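Local coordinates for protein Cbm77-rfpl (Ruminococcus flavefaciens, PDB 5FU5) that probably binds plant cell-wall polysaccharide as a non-catalytic carbohydrate-binding module of the cellulosome, at residues T34-N38 with G39-T43. Numbering follows the deposited sequence.
Sequences TATYN and GKTLT
Ala35 and Leu42 face each other where strand 35-37 and the first part of strand 40-47 run antiparallel, their N-to-C directions 155° apart and their local axes 4.8 Å at closest. They form a hydrogen-bonded pair: Leu42 N reaches Ala35 O at 2.8 Å in a nearly straight bond, and Ala35 N returns one to Leu42 O at 3.0 Å. Tyr37 and Lys40 make the second such pair, closing the turn. Here Tyr37 N to Lys40 O, 2.8 Å, is well aligned, whereas Lys40 N, 2.9 Å from Tyr37 O, sits above the carbonyl plane, 56° out of it. Asn38 and Gly39, both with positive phi, take the chain round.

Between these pairs lies the non-hydrogen-bonded pair Thr36 and Thr41. Their side chains stand side by side on the exposed face, each with OG1 beside its backbone N and anti to its carbonyl carbon (chi1 near -60° in both), which brings both hydroxyls to one water. That water bridges them, 2.7 Å from Thr36 OG1 and 2.8 Å from Thr41 OG1. The methyl of Thr41 also packs against CB of Thr34. Ala35, Tyr37, Lys40 and Leu42 occupy the other face, where Leu42 and Ala35 rest on Phe109 of strand 107-116 and the Tyr37 ring meets that of Tyr110. Asn38 folds its amide back over the centre of one face of the Tyr37 ring, CG 3.8 Å above the plane.

The whole is a beta hairpin with a two-residue loop, Asn38-Gly39, in a type I' turn from Tyr37 to Lys40, at the surface of the antiparallel beta fold of this family 77 carbohydrate-binding module.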
loop_
_atom_site.group_PDB
_atom_site.type_symbol
_atom_site.label_atom_id
_atom_site.label_comp_id
_atom_site.label_asym_id
_atom_site.label_seq_id
_atom_site.Cartn_x
_atom_site.Cartn_y
_atom_site.Cartn_z
ATOM N N THR A 34 1.493 -8.337 13.212
ATOM C CA THR A 34 0.538 -7.272 13.123
ATOM C C THR A 34 1.146 -5.958 12.703
ATOM O O THR A 34 2.369 -5.774 12.758
ATOM C CB THR A 34 -0.158 -7.070 14.491
ATOM O OG1 THR A 34 0.737 -6.600 15.510
ATOM C CG2 THR A 34 -0.861 -8.342 14.938
ATOM N N ALA A 35 0.291 -5.034 12.298
ATOM C CA ALA A 35 0.665 -3.628 12.151
ATOM C C ALA A 35 -0.316 -2.787 12.916
ATOM O O ALA A 35 -1.510 -3.097 12.938
ATOM C CB ALA A 35 0.702 -3.213 10.712
ATOM N N THR A 36 0.182 -1.759 13.590
ATOM C CA THR A 36 -0.599 -0.870 14.422
ATOM C C THR A 36 -0.565 0.479 13.700
ATOM O O THR A 36 0.513 1.038 13.436
ATOM C CB THR A 36 0.041 -0.763 15.811
ATOM O OG1 THR A 36 0.168 -2.074 16.405
ATOM C CG2 THR A 36 -0.806 0.104 16.720
ATOM N N TYR A 37 -1.729 0.969 13.324
ATOM C CA TYR A 37 -1.836 2.186 12.511
ATOM C C TYR A 37 -3.081 2.978 12.846
ATOM O O TYR A 37 -4.198 2.456 12.764
ATOM C CB TYR A 37 -1.879 1.830 11.043
ATOM C CG TYR A 37 -1.891 3.033 10.134
ATOM C CD1 TYR A 37 -0.776 3.878 10.053
ATOM C CD2 TYR A 37 -2.997 3.336 9.340
ATOM C CE1 TYR A 37 -0.776 4.976 9.211
ATOM C CE2 TYR A 37 -2.999 4.453 8.522
ATOM C CZ TYR A 37 -1.868 5.254 8.448
ATOM O OH TYR A 37 -1.821 6.348 7.627
ATOM N N ASN A 38 -2.889 4.249 13.184
ATOM C CA ASN A 38 -4.003 5.114 13.646
ATOM C C ASN A 38 -4.967 4.421 14.618
ATOM O O ASN A 38 -6.174 4.421 14.431
ATOM C CB ASN A 38 -4.752 5.674 12.431
ATOM C CG ASN A 38 -3.880 6.596 11.591
ATOM O OD1 ASN A 38 -2.755 6.952 11.977
ATOM N ND2 ASN A 38 -4.399 6.995 10.431
ATOM N N GLY A 39 -4.378 3.770 15.616
ATOM C CA GLY A 39 -5.107 3.108 16.676
ATOM C C GLY A 39 -5.721 1.760 16.318
ATOM O O GLY A 39 -6.282 1.084 17.194
ATOM N N LYS A 40 -5.635 1.360 15.050
ATOM C CA LYS A 40 -6.159 0.072 14.600
ATOM C C LYS A 40 -5.020 -0.940 14.661
ATOM O O LYS A 40 -3.877 -0.600 14.327
ATOM C CB LYS A 40 -6.691 0.137 13.170
ATOM C CG LYS A 40 -7.822 1.123 12.908
ATOM C CD LYS A 40 -8.294 1.015 11.464
ATOM C CE LYS A 40 -8.728 2.367 10.910
ATOM N NZ LYS A 40 -9.585 2.218 9.710
ATOM N N THR A 41 -5.325 -2.155 15.114
ATOM C CA THR A 41 -4.419 -3.296 15.046
ATOM C C THR A 41 -4.862 -4.191 13.910
ATOM O O THR A 41 -5.954 -4.767 13.930
ATOM C CB THR A 41 -4.297 -4.054 16.373
ATOM O OG1 THR A 41 -3.754 -3.159 17.364
ATOM C CG2 THR A 41 -3.375 -5.289 16.233
ATOM N N LEU A 42 -4.014 -4.294 12.888
ATOM C CA LEU A 42 -4.281 -5.003 11.670
ATOM C C LEU A 42 -3.556 -6.339 11.672
ATOM O O LEU A 42 -2.412 -6.434 12.130
ATOM C CB LEU A 42 -3.873 -4.131 10.465
ATOM C CG LEU A 42 -4.569 -2.766 10.397
ATOM C CD1 LEU A 42 -3.922 -1.892 9.351
ATOM C CD2 LEU A 42 -6.049 -2.918 10.102
ATOM N N THR A 43 -4.196 -7.379 11.173
ATOM C CA THR A 43 -3.708 -8.764 11.356
ATOM C C THR A 43 -3.558 -9.612 10.108
ATOM O O THR A 43 -2.856 -10.639 10.157
ATOM C CB THR A 43 -4.667 -9.534 12.303
ATOM O OG1 THR A 43 -5.990 -9.486 11.771
ATOM C CG2 THR A 43 -4.608 -8.886 13.729
HETATM O O HOH W 1 -1.105 -3.632 18.145
#